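Local atomic coordinates of bifunctional GH43-CE protein (Bacteroides eggerthii, PDB entry 6MLY), a protein that probably releases xylose from xylan chains as a family 43 beta-xylosidase and also carries a carbohydrate esterase domain. Residues A[34-46]-A[55-67]. Numbering follows the deposited sequence.
Sequences SMLRVGDTYYMSS and VPIMKSNDLVNWK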
ATOM      1  N   SER A  34      18.804 -18.153 -10.950  1.00 69.59           N
ATOM      2  CA  SER A  34      19.821 -19.052 -11.437  1.00 69.88           C
ATOM      3  C   SER A  34      21.169 -18.349 -11.251  1.00 69.08           C
ATOM      4  O   SER A  34      21.446 -17.359 -11.920  1.00 68.08           O
ATOM      5  CB  SER A  34      19.564 -19.432 -12.874  1.00 69.65           C
ATOM      6  OG  SER A  34      20.422 -20.481 -13.301  1.00 70.28           O
ATOM      7  N   MET A  35      21.974 -18.863 -10.315  1.00 69.95           N
ATOM      8  CA  MET A  35      23.202 -18.215  -9.858  1.00 69.77           C
ATOM      9  C   MET A  35      24.429 -19.035 -10.292  1.00 69.64           C
ATOM     10  O   MET A  35      24.378 -20.266 -10.439  1.00 70.30           O
ATOM     11  CB  MET A  35      23.190 -18.082  -8.332  1.00 70.76           C
ATOM     12  CG  MET A  35      24.153 -17.040  -7.784  1.00 70.57           C
ATOM     13  SD  MET A  35      23.927 -16.784  -6.002  1.00 71.89           S
ATOM     14  CE  MET A  35      22.425 -15.807  -6.022  1.00 70.73           C
ATOM     15  N   LEU A  36      25.541 -18.330 -10.509  1.00 69.22           N
ATOM     16  CA  LEU A  36      26.822 -18.975 -10.682  1.00 69.61           C
ATOM     17  C   LEU A  36      27.940 -18.004 -10.299  1.00 69.42           C
ATOM     18  O   LEU A  36      27.714 -16.789 -10.150  1.00 68.31           O
ATOM     19  CB  LEU A  36      26.978 -19.495 -12.120  1.00 69.45           C
ATOM     20  CG  LEU A  36      26.863 -18.474 -13.253  1.00 68.16           C
ATOM     21  CD1 LEU A  36      28.086 -17.573 -13.331  1.00 67.90           C
ATOM     22  CD2 LEU A  36      26.663 -19.181 -14.581  1.00 67.90           C
ATOM     23  N   ARG A  37      29.131 -18.589 -10.125  1.00 70.00           N
ATOM     24  CA  ARG A  37      30.362 -17.892  -9.834  1.00 70.10           C
ATOM     25  C   ARG A  37      31.293 -18.039 -11.037  1.00 69.49           C
ATOM     26  O   ARG A  37      31.234 -19.033 -11.742  1.00 70.04           O
ATOM     27  CB  ARG A  37      31.008 -18.480  -8.577  1.00 71.58           C
ATOM     28  CG  ARG A  37      32.297 -17.792  -8.159  1.00 72.15           C
ATOM     29  CD  ARG A  37      32.697 -18.135  -6.736  1.00 73.82           C
ATOM     30  NE  ARG A  37      33.191 -19.496  -6.627  1.00 75.17           N
ATOM     31  CZ  ARG A  37      34.378 -19.887  -7.075  1.00 75.85           C
ATOM     32  NH1 ARG A  37      35.207 -18.994  -7.586  1.00 75.28           N
ATOM     33  NH2 ARG A  37      34.725 -21.162  -7.023  1.00 77.22           N
ATOM     34  N   VAL A  38      32.128 -17.026 -11.267  1.00 69.02           N
ATOM     35  CA  VAL A  38      33.190 -17.084 -12.254  1.00 68.96           C
ATOM     36  C   VAL A  38      34.355 -16.257 -11.706  1.00 69.23           C
ATOM     37  O   VAL A  38      34.423 -15.046 -11.911  1.00 69.00           O
ATOM     38  CB  VAL A  38      32.742 -16.574 -13.642  1.00 67.70           C
ATOM     39  CG1 VAL A  38      33.794 -16.864 -14.706  1.00 67.71           C
ATOM     40  CG2 VAL A  38      31.391 -17.129 -14.066  1.00 67.41           C
ATOM     41  N   GLY A  39      35.247 -16.925 -10.979  1.00 70.58           N
ATOM     42  CA  GLY A  39      36.370 -16.281 -10.356  1.00 71.21           C
ATOM     43  C   GLY A  39      35.948 -15.636  -9.057  1.00 71.69           C
ATOM     44  O   GLY A  39      35.527 -16.334  -8.134  1.00 72.34           O
ATOM     45  N   ASP A  40      36.040 -14.299  -9.025  1.00 71.63           N
ATOM     46  CA  ASP A  40      35.720 -13.452  -7.873  1.00 72.52           C
ATOM     47  C   ASP A  40      34.315 -12.850  -8.033  1.00 71.22           C
ATOM     48  O   ASP A  40      33.795 -12.236  -7.092  1.00 71.69           O
ATOM     49  CB  ASP A  40      36.775 -12.352  -7.705  1.00 73.09           C
ATOM     50  CG  ASP A  40      38.117 -12.852  -7.185  1.00 75.30           C
ATOM     51  OD1 ASP A  40      39.134 -12.712  -7.915  1.00 75.96           O
ATOM     52  OD2 ASP A  40      38.146 -13.379  -6.050  1.00 77.24           O
ATOM     53  N   THR A  41      33.709 -13.032  -9.214  1.00 70.08           N
ATOM     54  CA  THR A  41      32.403 -12.464  -9.556  1.00 68.85           C
ATOM     55  C   THR A  41      31.292 -13.490  -9.312  1.00 68.89           C
ATOM     56  O   THR A  41      31.526 -14.687  -9.389  1.00 70.02           O
ATOM     57  CB  THR A  41      32.362 -12.039 -11.027  1.00 67.74           C
ATOM     58  OG1 THR A  41      33.545 -11.292 -11.307  1.00 68.23           O
ATOM     59  CG2 THR A  41      31.137 -11.226 -11.374  1.00 66.70           C
ATOM     60  N   TYR A  42      30.085 -12.996  -9.021  1.00 68.57           N
ATOM     61  CA  TYR A  42      28.870 -13.803  -8.980  1.00 68.55           C
ATOM     62  C   TYR A  42      27.882 -13.248 -10.010  1.00 67.46           C
ATOM     63  O   TYR A  42      27.846 -12.048 -10.250  1.00 66.58           O
ATOM     64  CB  TYR A  42      28.251 -13.799  -7.581  1.00 69.30           C
ATOM     65  CG  TYR A  42      29.096 -14.423  -6.500  1.00 70.79           C
ATOM     66  CD1 TYR A  42      29.945 -13.651  -5.725  1.00 71.23           C
ATOM     67  CD2 TYR A  42      29.037 -15.784  -6.236  1.00 71.91           C
ATOM     68  CE1 TYR A  42      30.723 -14.213  -4.724  1.00 72.70           C
ATOM     69  CE2 TYR A  42      29.807 -16.363  -5.239  1.00 73.41           C
ATOM     70  CZ  TYR A  42      30.658 -15.575  -4.483  1.00 73.71           C
ATOM     71  OH  TYR A  42      31.419 -16.122  -3.492  1.00 75.38           O
ATOM     72  N   TYR A  43      27.094 -14.133 -10.623  1.00 67.50           N
ATOM     73  CA  TYR A  43      26.089 -13.733 -11.592  1.00 67.02           C
ATOM     74  C   TYR A  43      24.789 -14.484 -11.315  1.00 67.72           C
ATOM     75  O   TYR A  43      24.797 -15.567 -10.748  1.00 68.91           O
ATOM     76  CB  TYR A  43      26.565 -13.998 -13.021  1.00 66.57           C
ATOM     77  CG  TYR A  43      27.579 -13.008 -13.531  1.00 66.12           C
ATOM     78  CD1 TYR A  43      27.222 -11.692 -13.780  1.00 65.26           C
ATOM     79  CD2 TYR A  43      28.888 -13.389 -13.781  1.00 66.35           C
ATOM     80  CE1 TYR A  43      28.143 -10.775 -14.258  1.00 65.16           C
ATOM     81  CE2 TYR A  43      29.822 -12.486 -14.259  1.00 66.29           C
ATOM     82  CZ  TYR A  43      29.449 -11.173 -14.495  1.00 65.58           C
ATOM     83  OH  TYR A  43      30.364 -10.277 -14.963  1.00 66.43           O
ATOM     84  N   MET A  44      23.680 -13.883 -11.749  1.00 68.01           N
ATOM     85  CA  MET A  44      22.355 -14.366 -11.415  1.00 68.75           C
ATOM     86  C   MET A  44      21.338 -13.819 -12.425  1.00 67.77           C
ATOM     87  O   MET A  44      21.183 -12.605 -12.558  1.00 66.91           O
ATOM     88  CB  MET A  44      21.972 -13.923  -9.998  1.00 69.77           C
ATOM     89  CG  MET A  44      20.497 -14.077  -9.684  1.00 70.62           C
ATOM     90  SD  MET A  44      19.911 -12.813  -8.539  1.00 71.24           S
ATOM     91  CE  MET A  44      18.435 -12.285  -9.403  1.00 71.47           C
ATOM     92  N   SER A  45      20.666 -14.742 -13.130  1.00 67.73           N
ATOM     93  CA  SER A  45      19.489 -14.451 -13.949  1.00 67.14           C
ATOM     94  C   SER A  45      18.242 -14.511 -13.059  1.00 67.88           C
ATOM     95  O   SER A  45      18.323 -14.863 -11.883  1.00 68.21           O
ATOM     96  CB  SER A  45      19.396 -15.397 -15.127  1.00 67.32           C
ATOM     97  OG  SER A  45      19.105 -16.717 -14.698  1.00 68.33           O
ATOM     98  N   SER A  46      17.088 -14.162 -13.629  1.00 68.13           N
ATOM     99  CA  SER A  46      15.903 -13.855 -12.825  1.00 68.93           C
ATOM    100  C   SER A  46      14.641 -13.857 -13.695  1.00 69.23           C
ATOM    101  O   SER A  46      14.721 -13.843 -14.923  1.00 69.31           O
ATOM    102  CB  SER A  46      16.096 -12.532 -12.139  1.00 68.46           C
ATOM    103  OG  SER A  46      15.309 -12.453 -10.969  1.00 69.30           O
ATOM    104  N   VAL A  55      14.254 -11.199 -18.527  1.00 64.57           N
ATOM    105  CA  VAL A  55      15.346 -11.997 -17.928  1.00 65.26           C
ATOM    106  C   VAL A  55      16.480 -11.065 -17.505  1.00 64.41           C
ATOM    107  O   VAL A  55      17.491 -10.956 -18.195  1.00 64.20           O
ATOM    108  CB  VAL A  55      15.851 -13.114 -18.867  1.00 65.47           C
ATOM    109  CG1 VAL A  55      16.727 -14.114 -18.124  1.00 65.99           C
ATOM    110  CG2 VAL A  55      14.715 -13.838 -19.574  1.00 66.33           C
ATOM    111  N   PRO A  56      16.343 -10.346 -16.367  1.00 64.72           N
ATOM    112  CA  PRO A  56      17.423  -9.498 -15.862  1.00 63.90           C
ATOM    113  C   PRO A  56      18.592 -10.304 -15.276  1.00 64.15           C
ATOM    114  O   PRO A  56      18.373 -11.221 -14.486  1.00 64.54           O
ATOM    115  CB  PRO A  56      16.758  -8.662 -14.757  1.00 63.86           C
ATOM    116  CG  PRO A  56      15.567  -9.484 -14.316  1.00 64.66           C
ATOM    117  CD  PRO A  56      15.133 -10.276 -15.532  1.00 64.94           C
ATOM    118  N   ILE A  57      19.814  -9.932 -15.671  1.00 63.83           N
ATOM    119  CA  ILE A  57      21.039 -10.493 -15.112  1.00 64.15           C
ATOM    120  C   ILE A  57      21.572  -9.504 -14.073  1.00 64.38           C
ATOM    121  O   ILE A  57      21.621  -8.308 -14.337  1.00 63.75           O
ATOM    122  CB  ILE A  57      22.089 -10.788 -16.205  1.00 64.04           C
ATOM    123  CG1 ILE A  57      21.518 -11.636 -17.347  1.00 64.31           C
ATOM    124  CG2 ILE A  57      23.336 -11.427 -15.604  1.00 64.52           C
ATOM    125  CD1 ILE A  57      21.304 -10.877 -18.633  1.00 63.71           C
ATOM    126  N   MET A  58      21.970 -10.034 -12.912  1.00 65.35           N
ATOM    127  CA  MET A  58      22.497  -9.260 -11.796  1.00 65.67           C
ATOM    128  C   MET A  58      23.913  -9.740 -11.465  1.00 65.95           C
ATOM    129  O   MET A  58      24.170 -10.932 -11.463  1.00 66.25           O
ATOM    130  CB  MET A  58      21.624  -9.433 -10.551  1.00 66.83           C
ATOM    131  CG  MET A  58      20.229  -8.879 -10.707  1.00 66.90           C
ATOM    132  SD  MET A  58      19.339  -8.825  -9.135  1.00 68.63           S
ATOM    133  CE  MET A  58      17.695  -8.426  -9.724  1.00 68.19           C
ATOM    134  N   LYS A  59      24.796  -8.789 -11.152  1.00 65.84           N
ATOM    135  CA  LYS A  59      26.182  -9.055 -10.783  1.00 66.94           C
ATOM    136  C   LYS A  59      26.363  -8.774  -9.286  1.00 68.30           C
ATOM    137  O   LYS A  59      25.719  -7.882  -8.744  1.00 68.60           O
ATOM    138  CB  LYS A  59      27.112  -8.182 -11.633  1.00 66.61           C
ATOM    139  CG  LYS A  59      28.568  -8.122 -11.188  1.00 67.31           C
ATOM    140  CD  LYS A  59      29.394  -7.129 -11.980  1.00 67.25           C
ATOM    141  CE  LYS A  59      30.882  -7.257 -11.723  1.00 68.24           C
ATOM    142  NZ  LYS A  59      31.682  -6.962 -12.936  1.00 67.89           N
ATOM    143  N   SER A  60      27.248  -9.542  -8.639  1.00 69.96           N
ATOM    144  CA  SER A  60      27.697  -9.277  -7.265  1.00 71.26           C
ATOM    145  C   SER A  60      29.152  -9.731  -7.101  1.00 71.99           C
ATOM    146  O   SER A  60      29.663 -10.470  -7.924  1.00 72.33           O
ATOM    147  CB  SER A  60      26.802  -9.940  -6.247  1.00 72.71           C
ATOM    148  OG  SER A  60      27.153  -9.550  -4.924  1.00 73.98           O
ATOM    149  N   ASN A  61      29.804  -9.245  -6.041  1.00 72.68           N
ATOM    150  CA  ASN A  61      31.186  -9.591  -5.717  1.00 73.64           C
ATOM    151  C   ASN A  61      31.267 -10.258  -4.334  1.00 74.71           C
ATOM    152  O   ASN A  61      32.309 -10.827  -3.991  1.00 75.47           O
ATOM    153  CB  ASN A  61      32.093  -8.358  -5.799  1.00 73.77           C
ATOM    154  CG  ASN A  61      32.637  -8.112  -7.191  1.00 73.27           C
ATOM    155  OD1 ASN A  61      33.365  -8.946  -7.736  1.00 74.26           O
ATOM    156  ND2 ASN A  61      32.308  -6.966  -7.766  1.00 70.87           N
ATOM    157  N   ASP A  62      30.175 -10.198  -3.556  1.00 74.60           N
ATOM    158  CA  ASP A  62      30.189 -10.597  -2.144  1.00 75.77           C
ATOM    159  C   ASP A  62      28.977 -11.476  -1.779  1.00 75.94           C
ATOM    160  O   ASP A  62      28.863 -11.887  -0.627  1.00 76.69           O
ATOM    161  CB  ASP A  62      30.273  -9.357  -1.242  1.00 76.02           C
ATOM    162  CG  ASP A  62      29.229  -8.274  -1.499  1.00 74.80           C
ATOM    163  OD1 ASP A  62      28.219  -8.563  -2.174  1.00 74.13           O
ATOM    164  OD2 ASP A  62      29.431  -7.142  -1.011  1.00 74.97           O
ATOM    165  N   LEU A  63      28.096 -11.773  -2.749  1.00 75.45           N
ATOM    166  CA  LEU A  63      26.788 -12.464  -2.541  1.00 75.65           C
ATOM    167  C   LEU A  63      25.786 -11.585  -1.772  1.00 75.39           C
ATOM    168  O   LEU A  63      24.709 -12.068  -1.430  1.00 75.67           O
ATOM    169  CB  LEU A  63      26.990 -13.789  -1.794  1.00 76.97           C
ATOM    170  CG  LEU A  63      27.643 -14.924  -2.581  1.00 77.31           C
ATOM    171  CD1 LEU A  63      28.095 -16.027  -1.639  1.00 78.68           C
ATOM    172  CD2 LEU A  63      26.690 -15.479  -3.629  1.00 76.76           C
ATOM    173  N   VAL A  64      26.121 -10.312  -1.522  1.00 75.23           N
ATOM    174  CA  VAL A  64      25.339  -9.442  -0.621  1.00 75.65           C
ATOM    175  C   VAL A  64      24.869  -8.200  -1.391  1.00 74.11           C
ATOM    176  O   VAL A  64      23.684  -7.891  -1.410  1.00 73.75           O
ATOM    177  CB  VAL A  64      26.154  -9.050   0.628  1.00 77.11           C
ATOM    178  CG1 VAL A  64      25.351  -8.188   1.588  1.00 77.28           C
ATOM    179  CG2 VAL A  64      26.701 -10.264   1.356  1.00 78.96           C
ATOM    180  N   ASN A  65      25.823  -7.494  -2.004  1.00 73.95           N
ATOM    181  CA  ASN A  65      25.579  -6.290  -2.772  1.00 72.90           C
ATOM    182  C   ASN A  65      25.450  -6.653  -4.257  1.00 72.22           C
ATOM    183  O   ASN A  65      26.432  -7.031  -4.897  1.00 72.72           O
ATOM    184  CB  ASN A  65      26.678  -5.261  -2.512  1.00 74.08           C
ATOM    185  CG  ASN A  65      26.716  -4.824  -1.062  1.00 75.47           C
ATOM    186  OD1 ASN A  65      25.698  -4.427  -0.494  1.00 75.40           O
ATOM    187  ND2 ASN A  65      27.887  -4.902  -0.451  1.00 78.28           N
ATOM    188  N   TRP A  66      24.223  -6.524  -4.776  1.00 70.49           N
ATOM    189  CA  TRP A  66      23.847  -6.900  -6.132  1.00 69.98           C
ATOM    190  C   TRP A  66      23.623  -5.644  -6.978  1.00 69.15           C
ATOM    191  O   TRP A  66      23.434  -4.556  -6.439  1.00 69.41           O
ATOM    192  CB  TRP A  66      22.597  -7.785  -6.092  1.00 70.05           C
ATOM    193  CG  TRP A  66      22.847  -9.113  -5.447  1.00 72.14           C
ATOM    194  CD1 TRP A  66      22.695  -9.437  -4.128  1.00 73.40           C
ATOM    195  CD2 TRP A  66      23.328 -10.305  -6.098  1.00 72.76           C
ATOM    196  NE1 TRP A  66      23.042 -10.746  -3.917  1.00 74.56           N
ATOM    197  CE2 TRP A  66      23.433 -11.303  -5.106  1.00 74.10           C
ATOM    198  CE3 TRP A  66      23.674 -10.621  -7.417  1.00 72.36           C
ATOM    199  CZ2 TRP A  66      23.866 -12.595  -5.397  1.00 74.95           C
ATOM    200  CZ3 TRP A  66      24.109 -11.896  -7.701  1.00 73.13           C
ATOM    201  CH2 TRP A  66      24.204 -12.868  -6.704  1.00 74.74           C
ATOM    202  N   LYS A  67      23.660  -5.805  -8.304  1.00 68.39           N
ATOM    203  CA  LYS A  67      23.272  -4.739  -9.226  1.00 67.56           C
ATOM    204  C   LYS A  67      22.945  -5.339 -10.599  1.00 67.03           C
ATOM    205  O   LYS A  67      23.534  -6.342 -11.001  1.00 67.74           O
ATOM    206  CB  LYS A  67      24.355  -3.655  -9.311  1.00 68.14           C
ATOM    207  CG  LYS A  67      25.550  -3.958 -10.200  1.00 68.63           C
ATOM    208  CD  LYS A  67      26.445  -2.761 -10.422  1.00 69.57           C
ATOM    209  CE  LYS A  67      27.576  -3.063 -11.383  1.00 70.56           C
ATOM    210  NZ  LYS A  67      28.243  -1.825 -11.851  1.00 71.57           N
TER
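Tyr42 and Leu63 meet ring face to branch: Leu63 CG sits over the centre of the phenol ring, 3.7 Å from its centroid, a CH-pi contact; Leu63 CD2 lies over the same face, above the side of Tyr42 CD2 and CE2, and Leu63 CD1 near the hydroxyl end. The ring reaches this position because Tyr42 CG stands anti to its own carbonyl carbon (chi1 -64°), while the peptide of Asn61 skirts the ring's edge. Replacing Tyr42 with an alanine would probably leave Leu63 without the aromatic face it packs on and free to turn. At the root of the side chain the backbones pair: Tyr42 N donates to Ser60 O (2.8 Å), and Ser60 N returns a bond to Tyr42 O. Two residues along, Met58 N donates to Met44 O (2.7 Å), whereas the return bond from Met44 N to Met58 O is weak.

On this same face of the sheet Met44 lies over Trp66, its SD 4.6 Å from the centroid of the six-membered ring and 17° off the ring normal, a Met-aromatic contact. Met44 CE continues to Met58 SD (3.6 Å), the two thioether chains running side by side. Met35 brings SD to the edge of the same indole, a second Met-aromatic contact, and its bent end sets Met35 CE 3.5 Å from Trp66 CH2. On the other face Tyr43 and Lys59 lie alongside each other, Tyr43 CE1 3.8 Å from Lys59 CB, and both polar ends converge on Glu128. The hairpin 34-45, closed by a type II' turn from Val38 to Thr41, is thus continued by strands 56-60 and 66-71 into a four-stranded antiparallel meander, the sheet expected of one blade in the five-bladed beta-propeller of family 43 glycoside hydrolases.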